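Local coordinates for cell wall surface anchor family protein (Streptococcus pneumoniae, PDB 4OQ1), which is an ancillary pilin that probably anchors the pilus to the pneumococcal cell wall, at residues A[169-172]-A[177-180]; A[151-156]-A[218-223]. The protein carries 3 engineered substitutions. All blocks are in the same frame, centred on the assembly; numbering follows the deposited sequence.

Contact 1: residues A[169-172]-A[177-180]. Engineered in segment 177-180: Ala179 (natural residue Glu), Ala180 (natural residue Lys).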
loop_
_atom_site.group_PDB
_atom_site.type_symbol
_atom_site.label_atom_id
_atom_site.label_comp_id
_atom_site.label_asym_id
_atom_site.label_seq_id
_atom_site.Cartn_x
_atom_site.Cartn_y
_atom_site.Cartn_z
ATOM N N LYS A 169 1.822 -4.334 4.263
ATOM C CA LYS A 169 2.254 -4.573 2.893
ATOM C C LYS A 169 1.410 -5.672 2.326
ATOM O O LYS A 169 0.864 -6.563 3.025
ATOM C CB LYS A 169 3.754 -4.953 2.822
ATOM C CG LYS A 169 4.683 -3.804 3.114
ATOM C CD LYS A 169 6.142 -4.245 2.980
ATOM C CE LYS A 169 7.189 -3.295 3.534
ATOM N NZ LYS A 169 7.158 -1.910 2.972
ATOM N N LEU A 170 1.179 -5.568 1.024
ATOM C CA LEU A 170 0.405 -6.511 0.258
ATOM C C LEU A 170 1.324 -7.382 -0.612
ATOM O O LEU A 170 2.074 -6.892 -1.391
ATOM C CB LEU A 170 -0.483 -5.722 -0.615
ATOM C CG LEU A 170 -1.385 -6.467 -1.575
ATOM C CD1 LEU A 170 -2.357 -7.308 -0.761
ATOM C CD2 LEU A 170 -2.147 -5.432 -2.437
ATOM N N VAL A 171 1.209 -8.686 -0.466
ATOM C CA VAL A 171 1.936 -9.645 -1.201
ATOM C C VAL A 171 0.957 -10.697 -1.810
ATOM O O VAL A 171 -0.139 -10.916 -1.306
ATOM C CB VAL A 171 2.946 -10.420 -0.333
ATOM C CG1 VAL A 171 3.879 -9.446 0.347
ATOM C CG2 VAL A 171 2.246 -11.363 0.657
ATOM N N SER A 172 1.302 -11.216 -2.973
ATOM C CA SER A 172 0.519 -12.270 -3.616
ATOM C C SER A 172 1.111 -13.546 -3.053
ATOM O O SER A 172 2.231 -13.564 -2.574
ATOM C CB SER A 172 0.676 -12.251 -5.145
ATOM O OG SER A 172 2.046 -12.352 -5.502
ATOM N N VAL A 177 3.162 -19.470 -0.304
ATOM C CA VAL A 177 4.359 -18.683 -0.059
ATOM C C VAL A 177 4.037 -17.275 -0.527
ATOM O O VAL A 177 3.382 -17.140 -1.541
ATOM C CB VAL A 177 5.470 -19.251 -0.924
ATOM C CG1 VAL A 177 6.616 -18.260 -1.101
ATOM C CG2 VAL A 177 5.881 -20.636 -0.444
ATOM N N SER A 178 4.518 -16.283 0.165
ATOM C CA SER A 178 4.481 -14.878 -0.290
ATOM C C SER A 178 5.330 -14.713 -1.563
ATOM O O SER A 178 6.601 -14.664 -1.558
ATOM C CB SER A 178 4.939 -13.938 0.832
ATOM O OG SER A 178 3.984 -13.993 1.911
ATOM N N ALA A 179 4.651 -14.733 -2.682
ATOM C CA ALA A 179 5.386 -14.815 -3.943
ATOM C C ALA A 179 5.996 -13.478 -4.440
ATOM O O ALA A 179 7.017 -13.439 -5.102
ATOM C CB ALA A 179 4.471 -15.393 -5.002
ATOM N N ALA A 180 5.324 -12.376 -4.181
ATOM C CA ALA A 180 5.812 -11.125 -4.666
ATOM C C ALA A 180 5.158 -10.025 -3.934
ATOM O O ALA A 180 3.948 -10.129 -3.569
ATOM C CB ALA A 180 5.419 -10.973 -6.117
#
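This contact belongs to the beta hairpin formed by strands 167-174 and 177-185 of a CnaB-type domain. At its centre Ser172 is set against two engineered residues, Ala179 and Ala180 (Glu and Lys in the natural sequence). Ser172 N donates to Ala180 O at 2.9 Å, close to the line of that carbonyl. In return, Ser172 O accepts from Ala179 N at 2.7 Å. This second bond is more bent, and the donor lies tilted from the carbonyl plane. Ala180 O also receives a CA-H...O contact from Val171 CA at 3.1 Å, so one carbonyl serves two neighbouring residues.

The side chains of Ser172 and Ala180 share a face of the sheet. Ser172 OG stands between its own backbone N and carbonyl carbon (chi1 56°), which brings it alongside Ala180 CB at 3.7 Å. Val171 reaches the partner strand through one methyl: CG2 touches Ser178 OG at 3.4 Å. That hydroxyl is also hydrogen-bonded to Arg219 of strand 216-224, which pairs with the other edge of strand 167-174.

The two short segments run nearly at right angles where the chain kinks. Ala179 and Ala180 both lie opposite Ser172 on the partner strand. The backbone of Ala179 turns toward helical angles (-79°/-34°), while Ala180 is extended. This pairing is consistent with a classic beta bulge in an antiparallel hairpin.

Contact 2: residues A[151-156]-A[218-223]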
loop_
_atom_site.group_PDB
_atom_site.type_symbol
_atom_site.label_atom_id
_atom_site.label_comp_id
_atom_site.label_asym_id
_atom_site.label_seq_id
_atom_site.Cartn_x
_atom_site.Cartn_y
_atom_site.Cartn_z
ATOM N N VAL A 151 -11.112 -5.012 -2.812
ATOM C CA VAL A 151 -10.904 -5.571 -1.439
ATOM C C VAL A 151 -10.739 -4.475 -0.445
ATOM O O VAL A 151 -10.134 -3.439 -0.731
ATOM C CB VAL A 151 -9.805 -6.654 -1.376
ATOM C CG1 VAL A 151 -8.577 -6.199 -2.028
ATOM C CG2 VAL A 151 -9.547 -7.055 0.094
ATOM N N LYS A 152 -11.394 -4.672 0.717
ATOM C CA LYS A 152 -11.462 -3.713 1.758
ATOM C C LYS A 152 -10.959 -4.378 3.028
ATOM O O LYS A 152 -11.437 -5.457 3.449
ATOM C CB LYS A 152 -12.885 -3.106 1.931
ATOM C CG LYS A 152 -12.913 -2.065 2.993
ATOM C CD LYS A 152 -14.279 -1.554 3.405
ATOM C CE LYS A 152 -15.120 -1.091 2.220
ATOM N NZ LYS A 152 -16.499 -0.671 2.615
ATOM N N LEU A 153 -9.928 -3.778 3.608
ATOM C CA LEU A 153 -9.398 -4.194 4.902
ATOM C C LEU A 153 -9.916 -3.248 5.975
ATOM O O LEU A 153 -9.831 -2.010 5.834
ATOM C CB LEU A 153 -7.860 -4.295 4.888
ATOM C CG LEU A 153 -7.168 -4.800 6.170
ATOM C CD1 LEU A 153 -5.793 -5.405 5.813
ATOM C CD2 LEU A 153 -7.059 -3.623 7.076
ATOM N N ILE A 154 -10.468 -3.848 7.036
ATOM C CA ILE A 154 -10.966 -3.115 8.192
ATOM C C ILE A 154 -10.109 -3.482 9.412
ATOM O O ILE A 154 -10.048 -4.630 9.802
ATOM C CB ILE A 154 -12.442 -3.404 8.543
ATOM C CG1 ILE A 154 -13.339 -3.003 7.375
ATOM C CG2 ILE A 154 -12.782 -2.530 9.739
ATOM C CD1 ILE A 154 -14.809 -3.239 7.615
ATOM N N LYS A 155 -9.457 -2.469 9.959
ATOM C CA LYS A 155 -8.595 -2.590 11.109
ATOM C C LYS A 155 -9.250 -2.037 12.360
ATOM O O LYS A 155 -9.584 -0.903 12.445
ATOM C CB LYS A 155 -7.276 -1.878 10.853
ATOM C CG LYS A 155 -6.188 -2.161 11.855
ATOM C CD LYS A 155 -5.868 -3.624 12.047
ATOM C CE LYS A 155 -4.754 -3.857 13.059
ATOM N NZ LYS A 155 -5.139 -3.957 14.496
ATOM N N VAL A 156 -9.379 -2.889 13.338
ATOM C CA VAL A 156 -9.999 -2.570 14.605
ATOM C C VAL A 156 -9.180 -3.006 15.829
ATOM O O VAL A 156 -8.242 -3.870 15.754
ATOM C CB VAL A 156 -11.412 -3.172 14.726
ATOM C CG1 VAL A 156 -12.413 -2.562 13.738
ATOM C CG2 VAL A 156 -11.427 -4.695 14.662
ATOM N N TYR A 218 -3.982 -13.508 -1.993
ATOM C CA TYR A 218 -3.191 -12.372 -1.480
ATOM C C TYR A 218 -3.080 -12.485 0.054
ATOM O O TYR A 218 -3.844 -13.178 0.683
ATOM C CB TYR A 218 -3.824 -10.986 -1.874
ATOM C CG TYR A 218 -3.782 -10.761 -3.354
ATOM C CD1 TYR A 218 -4.853 -11.178 -4.142
ATOM C CD2 TYR A 218 -2.663 -10.231 -3.973
ATOM C CE1 TYR A 218 -4.822 -11.031 -5.496
ATOM C CE2 TYR A 218 -2.581 -10.111 -5.360
ATOM C CZ TYR A 218 -3.692 -10.493 -6.127
ATOM O OH TYR A 218 -3.669 -10.308 -7.516
ATOM N N ARG A 219 -2.172 -11.674 0.599
ATOM C CA ARG A 219 -1.931 -11.594 2.040
ATOM C C ARG A 219 -1.573 -10.137 2.381
ATOM O O ARG A 219 -0.700 -9.533 1.724
ATOM C CB ARG A 219 -0.787 -12.493 2.259
ATOM C CG ARG A 219 -0.282 -12.710 3.629
ATOM C CD ARG A 219 0.625 -13.950 3.466
ATOM N NE ARG A 219 -0.030 -15.254 3.363
ATOM C CZ ARG A 219 0.633 -16.386 3.081
ATOM N NH1 ARG A 219 1.899 -16.355 2.767
ATOM N NH2 ARG A 219 0.036 -17.546 3.003
ATOM N N PHE A 220 -2.285 -9.595 3.384
ATOM C CA PHE A 220 -1.953 -8.320 3.959
ATOM C C PHE A 220 -1.088 -8.563 5.237
ATOM O O PHE A 220 -1.538 -9.251 6.147
ATOM C CB PHE A 220 -3.212 -7.539 4.313
ATOM C CG PHE A 220 -3.894 -6.918 3.188
ATOM C CD1 PHE A 220 -3.707 -5.578 2.907
ATOM C CD2 PHE A 220 -4.891 -7.605 2.485
ATOM C CE1 PHE A 220 -4.402 -4.971 1.866
ATOM C CE2 PHE A 220 -5.602 -6.976 1.463
ATOM C CZ PHE A 220 -5.340 -5.673 1.152
ATOM N N LYS A 221 0.159 -8.067 5.245
ATOM C CA LYS A 221 1.055 -8.234 6.353
ATOM C C LYS A 221 1.200 -7.017 7.162
ATOM O O LYS A 221 1.488 -5.957 6.631
ATOM C CB LYS A 221 2.456 -8.654 5.870
ATOM C CG LYS A 221 2.472 -9.701 4.808
ATOM C CD LYS A 221 3.909 -9.992 4.392
ATOM C CE LYS A 221 4.762 -10.636 5.460
ATOM N NZ LYS A 221 4.266 -12.023 5.645
ATOM N N GLU A 222 0.972 -7.135 8.472
ATOM C CA GLU A 222 0.946 -5.933 9.348
ATOM C C GLU A 222 2.356 -5.496 9.783
ATOM O O GLU A 222 2.761 -5.700 10.932
ATOM C CB GLU A 222 0.066 -6.166 10.567
ATOM C CG GLU A 222 -0.151 -4.926 11.367
ATOM C CD GLU A 222 -1.277 -5.057 12.407
ATOM O OE1 GLU A 222 -1.992 -6.050 12.410
ATOM O OE2 GLU A 222 -1.349 -4.151 13.265
ATOM N N VAL A 223 3.072 -4.863 8.879
ATOM C CA VAL A 223 4.452 -4.501 9.073
ATOM C C VAL A 223 4.644 -3.329 9.988
ATOM O O VAL A 223 5.698 -3.235 10.591
ATOM C CB VAL A 223 5.185 -4.222 7.713
ATOM C CG1 VAL A 223 5.300 -5.527 6.966
ATOM C CG2 VAL A 223 4.499 -3.086 6.926
#
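Lys155 NZ is held by a covalent link to Asn252 CG, an intramolecular isopeptide bond, and by a weak hydrogen bond to Val156 O at 3.3 Å, nearly straight at 165°. Glu222 OE2 lies near it on the facing strand, 4.0 Å from Lys155 NZ. The nearer contact is with the carbon before it, Lys155 CE to Glu222 OE2 at 3.4 Å. The two side chains cross at about a right angle. Lys155 leaves its strand with CG anti to the backbone N and then bends at chi2 (55°), while Glu222 reaches over with an extended chain.

An isopeptide bond between the first and last strands of a domain, beside a buried acidic residue, is a hallmark of CnaB pilin domains. Here it ties strand 150-157 to its parallel neighbour 246-254. Glu222 sits where the acidic residue that promotes bond formation is found in relatives, and it probably has the same role.

Next along the strands, the contact becomes apolar. Leu153 CD1 lies over one face of the Phe220 ring, 3.9 Å from its centroid, in a CH-pi contact. The same methyl comes within 3.6 Å of Phe220 CG. Val151 CG2 meets Phe220 CE2 more loosely, at 4.2 Å and obliquely to the ring. No hydrogen bond crosses between the segments, whose axes stay 10.4 Å apart: they belong to two facing sheets, and their side chains fill the interior. Ile248 also packs on Phe220, and Val250 on Leu153.

How the contacts relate
From the N terminus, strand 150-157 comes first and supplies the first half of contact 2. Strand 167-174 follows and turns back at once into strand 177-185, so contact 1 closes a short hairpin loop. The chain then passes through 207-211 and returns on 216-224, where contact 2 closes a much longer loop that includes the whole of contact 1. Strand 216-224 lies next to 167-174 in one sheet. Backbone bonds from Lys169 O to Lys221 N and from Val171 O to Arg219 N probably join the contacts directly. Contact 1 works within this sheet; contact 2 packs it against the sheet containing 150-157.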